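Long-range contact in putative transcriptional regulator MarR (Geobacillus stearothermophilus, PDB 2RDP), which probably binds DNA as a dimeric MarR-family transcriptional regulator through a winged-helix motif: residues Y38-L52 with I100-I114. Sequence-based numbering, arbitrary orientation.
With NA (sodium ion), chain B.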
# COMPACT_ATOMS: atom_id res chain seq x y z
N TYR A 38 0.85 15.29 11.58
CA TYR A 38 -0.08 14.79 12.58
C TYR A 38 0.62 13.97 13.62
O TYR A 38 1.58 13.26 13.30
CB TYR A 38 -1.22 14.00 11.92
CG TYR A 38 -2.00 14.90 11.00
CD1 TYR A 38 -2.96 15.79 11.50
CD2 TYR A 38 -1.72 14.93 9.63
CE1 TYR A 38 -3.63 16.66 10.65
CE2 TYR A 38 -2.38 15.79 8.78
CZ TYR A 38 -3.34 16.64 9.29
OH TYR A 38 -3.97 17.46 8.40
N PRO A 39 0.15 14.05 14.89
CA PRO A 39 0.86 13.33 15.94
C PRO A 39 0.55 11.82 16.01
O PRO A 39 0.70 11.24 17.07
CB PRO A 39 0.43 14.07 17.23
CG PRO A 39 -0.95 14.57 16.91
CD PRO A 39 -1.01 14.81 15.42
N ILE A 40 0.16 11.20 14.91
CA ILE A 40 -0.01 9.74 14.89
C ILE A 40 0.93 9.11 13.88
O ILE A 40 1.51 9.81 13.03
CB ILE A 40 -1.46 9.33 14.58
CG1 ILE A 40 -1.91 9.92 13.23
CG2 ILE A 40 -2.38 9.75 15.75
CD1 ILE A 40 -3.23 9.41 12.74
N THR A 41 1.11 7.80 14.00
CA THR A 41 1.96 7.05 13.09
C THR A 41 1.06 6.33 12.07
O THR A 41 -0.17 6.28 12.25
CB THR A 41 2.88 6.06 13.86
OG1 THR A 41 2.11 4.99 14.41
CG2 THR A 41 3.60 6.79 14.98
N PRO A 42 1.66 5.77 10.99
CA PRO A 42 0.83 5.03 10.03
C PRO A 42 -0.04 3.88 10.58
O PRO A 42 -1.20 3.80 10.18
CB PRO A 42 1.85 4.50 9.02
CG PRO A 42 2.96 5.42 9.11
CD PRO A 42 3.06 5.83 10.55
N PRO A 43 0.49 3.00 11.47
CA PRO A 43 -0.42 1.96 12.00
C PRO A 43 -1.51 2.51 12.96
O PRO A 43 -2.59 1.89 13.08
CB PRO A 43 0.51 0.99 12.72
CG PRO A 43 1.89 1.43 12.40
CD PRO A 43 1.85 2.86 12.01
N GLN A 44 -1.25 3.65 13.62
CA GLN A 44 -2.27 4.31 14.39
C GLN A 44 -3.35 4.90 13.48
O GLN A 44 -4.55 4.73 13.75
CB GLN A 44 -1.68 5.36 15.33
CG GLN A 44 -0.77 4.78 16.40
CD GLN A 44 0.03 5.86 17.14
OE1 GLN A 44 0.07 7.01 16.75
NE2 GLN A 44 0.68 5.47 18.23
N PHE A 45 -2.95 5.54 12.38
CA PHE A 45 -3.92 5.88 11.33
C PHE A 45 -4.84 4.69 10.95
O PHE A 45 -6.07 4.79 11.05
CB PHE A 45 -3.25 6.52 10.10
CG PHE A 45 -4.20 6.75 8.96
CD1 PHE A 45 -5.07 7.84 8.98
CD2 PHE A 45 -4.28 5.84 7.91
CE1 PHE A 45 -6.00 8.03 7.96
CE2 PHE A 45 -5.19 6.04 6.85
CZ PHE A 45 -6.05 7.16 6.89
N VAL A 46 -4.25 3.56 10.56
CA VAL A 46 -5.05 2.38 10.19
C VAL A 46 -6.01 1.96 11.31
O VAL A 46 -7.21 1.73 11.08
CB VAL A 46 -4.15 1.21 9.75
CG1 VAL A 46 -4.97 -0.03 9.44
CG2 VAL A 46 -3.29 1.61 8.51
N ALA A 47 -5.48 1.84 12.54
CA ALA A 47 -6.26 1.44 13.69
C ALA A 47 -7.45 2.39 13.91
O ALA A 47 -8.60 1.93 14.03
CB ALA A 47 -5.38 1.37 14.94
N LEU A 48 -7.17 3.69 13.95
CA LEU A 48 -8.18 4.74 14.15
C LEU A 48 -9.26 4.79 13.07
O LEU A 48 -10.44 4.92 13.37
CB LEU A 48 -7.51 6.11 14.30
CG LEU A 48 -6.63 6.36 15.53
CD1 LEU A 48 -5.85 7.65 15.37
CD2 LEU A 48 -7.44 6.39 16.79
N GLN A 49 -8.84 4.71 11.82
CA GLN A 49 -9.76 4.62 10.70
C GLN A 49 -10.70 3.39 10.80
O GLN A 49 -11.86 3.48 10.46
CB GLN A 49 -8.96 4.66 9.40
CG GLN A 49 -9.66 4.08 8.16
CD GLN A 49 -9.23 2.64 7.77
OE1 GLN A 49 -8.06 2.27 7.91
NE2 GLN A 49 -10.20 1.84 7.26
N TRP A 50 -10.21 2.24 11.29
CA TRP A 50 -11.06 1.05 11.49
C TRP A 50 -12.12 1.31 12.57
O TRP A 50 -13.26 0.92 12.42
CB TRP A 50 -10.24 -0.21 11.86
CG TRP A 50 -9.66 -0.92 10.70
CD1 TRP A 50 -8.33 -1.14 10.43
CD2 TRP A 50 -10.38 -1.47 9.59
NE1 TRP A 50 -8.18 -1.80 9.25
CE2 TRP A 50 -9.42 -2.02 8.70
CE3 TRP A 50 -11.75 -1.57 9.26
CZ2 TRP A 50 -9.78 -2.65 7.49
CZ3 TRP A 50 -12.11 -2.20 8.07
CH2 TRP A 50 -11.13 -2.75 7.21
N LEU A 51 -11.72 1.97 13.65
CA LEU A 51 -12.65 2.32 14.71
C LEU A 51 -13.68 3.36 14.26
O LEU A 51 -14.85 3.28 14.64
CB LEU A 51 -11.88 2.85 15.92
CG LEU A 51 -11.03 1.83 16.69
CD1 LEU A 51 -10.08 2.56 17.61
CD2 LEU A 51 -11.92 0.87 17.45
N LEU A 52 -13.25 4.33 13.46
CA LEU A 52 -14.16 5.31 12.89
C LEU A 52 -15.19 4.61 11.99
O LEU A 52 -16.39 4.85 12.11
CB LEU A 52 -13.40 6.39 12.08
CG LEU A 52 -14.16 7.58 11.47
CD1 LEU A 52 -14.63 8.53 12.53
CD2 LEU A 52 -13.30 8.31 10.42
N ILE A 100 -12.22 -1.42 22.20
CA ILE A 100 -11.51 -0.19 22.00
C ILE A 100 -12.51 0.79 21.42
O ILE A 100 -13.23 0.48 20.48
CB ILE A 100 -10.30 -0.36 21.02
CG1 ILE A 100 -9.45 -1.59 21.38
CG2 ILE A 100 -9.45 0.89 20.98
CD1 ILE A 100 -9.21 -1.77 22.90
N ARG A 101 -12.57 1.98 22.02
CA ARG A 101 -13.45 3.03 21.55
C ARG A 101 -12.65 4.27 21.19
O ARG A 101 -11.86 4.78 22.00
CB ARG A 101 -14.45 3.38 22.64
CG ARG A 101 -15.09 4.74 22.49
CD ARG A 101 -16.10 4.97 23.59
NE ARG A 101 -17.10 3.91 23.58
CZ ARG A 101 -18.05 3.75 24.51
NH1 ARG A 101 -18.15 4.60 25.53
NH2 ARG A 101 -18.90 2.73 24.40
N LEU A 102 -12.91 4.77 19.99
CA LEU A 102 -12.41 6.04 19.53
C LEU A 102 -12.83 7.18 20.44
O LEU A 102 -14.03 7.48 20.57
CB LEU A 102 -12.94 6.29 18.11
CG LEU A 102 -12.23 7.33 17.25
CD1 LEU A 102 -10.73 7.01 17.13
CD2 LEU A 102 -12.92 7.46 15.87
N LEU A 103 -11.85 7.83 21.07
CA LEU A 103 -12.09 9.09 21.78
C LEU A 103 -12.13 10.31 20.84
O LEU A 103 -11.62 10.27 19.72
CB LEU A 103 -11.04 9.28 22.87
CG LEU A 103 -11.09 8.24 23.98
CD1 LEU A 103 -10.11 8.58 25.08
CD2 LEU A 103 -12.51 8.14 24.52
N GLU A 104 -12.71 11.41 21.32
CA GLU A 104 -12.86 12.63 20.52
C GLU A 104 -11.53 13.13 19.97
O GLU A 104 -11.49 13.61 18.84
CB GLU A 104 -13.54 13.75 21.32
CG GLU A 104 -13.79 15.04 20.53
CD GLU A 104 -14.38 16.14 21.40
OE1 GLU A 104 -14.61 15.91 22.61
OE2 GLU A 104 -14.62 17.26 20.87
N LYS A 105 -10.47 13.03 20.77
CA LYS A 105 -9.14 13.45 20.35
C LYS A 105 -8.64 12.62 19.16
O LYS A 105 -8.10 13.17 18.20
CB LYS A 105 -8.14 13.38 21.52
CG LYS A 105 -6.69 13.64 21.08
CD LYS A 105 -5.70 13.45 22.30
CE LYS A 105 -4.26 13.91 21.64
NZ LYS A 105 -3.30 13.76 22.84
N GLY A 106 -8.86 11.31 19.21
CA GLY A 106 -8.48 10.43 18.12
C GLY A 106 -9.28 10.69 16.87
O GLY A 106 -8.72 10.80 15.78
N GLU A 107 -10.60 10.79 17.04
CA GLU A 107 -11.52 11.06 15.91
C GLU A 107 -11.23 12.37 15.20
O GLU A 107 -11.24 12.42 13.99
CB GLU A 107 -12.98 11.07 16.37
CG GLU A 107 -13.94 10.86 15.23
CD GLU A 107 -15.36 11.25 15.58
OE1 GLU A 107 -15.53 11.89 16.63
OE2 GLU A 107 -16.29 10.94 14.78
N ARG A 108 -10.95 13.41 15.97
CA ARG A 108 -10.66 14.73 15.42
C ARG A 108 -9.48 14.63 14.45
O ARG A 108 -9.59 15.08 13.31
CB ARG A 108 -10.39 15.73 16.55
CG ARG A 108 -11.32 16.92 16.55
CD ARG A 108 -10.70 18.07 17.30
NE ARG A 108 -11.40 18.38 18.55
CZ ARG A 108 -12.29 19.37 18.68
NH1 ARG A 108 -12.59 20.15 17.64
NH2 ARG A 108 -12.88 19.59 19.85
N ILE A 109 -8.38 14.01 14.90
CA ILE A 109 -7.18 13.80 14.08
C ILE A 109 -7.41 13.00 12.78
O ILE A 109 -7.00 13.44 11.70
CB ILE A 109 -6.05 13.12 14.91
CG1 ILE A 109 -5.46 14.09 15.92
CG2 ILE A 109 -4.91 12.63 14.01
CD1 ILE A 109 -4.66 13.40 16.96
N ILE A 110 -8.05 11.84 12.87
CA ILE A 110 -8.25 11.06 11.68
C ILE A 110 -9.18 11.61 10.66
O ILE A 110 -8.98 11.41 9.49
CB ILE A 110 -8.71 9.64 11.91
CG1 ILE A 110 -9.93 9.60 12.81
CG2 ILE A 110 -7.53 8.80 12.31
CD1 ILE A 110 -10.61 8.33 12.72
N GLU A 111 -10.23 12.28 11.11
CA GLU A 111 -11.10 13.02 10.21
C GLU A 111 -10.33 14.09 9.45
O GLU A 111 -10.63 14.38 8.28
CB GLU A 111 -12.20 13.68 11.03
CG GLU A 111 -13.18 12.68 11.63
CD GLU A 111 -14.50 13.32 12.05
OE1 GLU A 111 -14.52 14.39 12.74
OE2 GLU A 111 -15.53 12.71 11.65
N GLU A 112 -9.36 14.69 10.12
CA GLU A 112 -8.52 15.68 9.52
C GLU A 112 -7.54 15.06 8.53
O GLU A 112 -7.30 15.64 7.47
CB GLU A 112 -7.77 16.40 10.62
CG GLU A 112 -7.15 17.69 10.18
CD GLU A 112 -6.70 18.55 11.33
OE1 GLU A 112 -6.85 18.16 12.53
OE2 GLU A 112 -6.18 19.65 11.00
N VAL A 113 -6.99 13.89 8.84
CA VAL A 113 -6.06 13.23 7.92
C VAL A 113 -6.81 12.77 6.67
O VAL A 113 -6.36 12.98 5.56
CB VAL A 113 -5.31 12.03 8.59
CG1 VAL A 113 -4.51 11.22 7.54
CG2 VAL A 113 -4.42 12.51 9.72
N ILE A 114 -7.98 12.18 6.85
CA ILE A 114 -8.81 11.76 5.74
C ILE A 114 -9.23 12.90 4.81
O ILE A 114 -9.22 12.75 3.59
CB ILE A 114 -10.01 10.92 6.22
CG1 ILE A 114 -9.52 9.49 6.55
CG2 ILE A 114 -11.10 10.90 5.14
CD1 ILE A 114 -10.53 8.68 7.32
NA NA B . 3.31 11.68 12.26
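Helix 42-52, whose Leu-48 meets Ile-110 of helix 104-114, crosses that helix at -104° with axes 9.8 Å apart, and the CA atoms of Gln-49 and Ile-110 come nearest at this crossing, 6.7 Å apart. Ile-110 is a knob in the hole formed by Phe-45, Leu-48, Gln-49 and Leu-52; its CG2 lies 3.3 Å from Leu-48 CB, tighter than usual carbon contact. Leu-52 returns the fit, with CG anti to the backbone N (chi1 -176°), which carries its methyls among Glu-107, Ile-110, Glu-111 and Ile-114. On strand 100-102, Leu-102 CD1 meets Leu-48 CD2 at 3.4 Å, the side chains crossing nearly at a right angle. At the other end Val-113 splits its methyls: CG1 reaches Phe-45 CE1 at 3.5 Å, while CG2 makes a CH-pi contact over the Tyr-38 ring face, 3.7 Å from the centroid. The carboxylate of Glu-112 stands at that ring's edge, its plane turned 71°. With an alanine at Tyr-38, Val-113 CG2 would probably lose the ring it packs over, and Glu-112 the edge it lies against. The backbone O atoms of Tyr-38 and Ile-40, with Leu-35 O, bind a sodium ion. The union is thus apolar interdigitation, joining a winged-helix domain's helix 42-54 to its wing strand and the helix that follows.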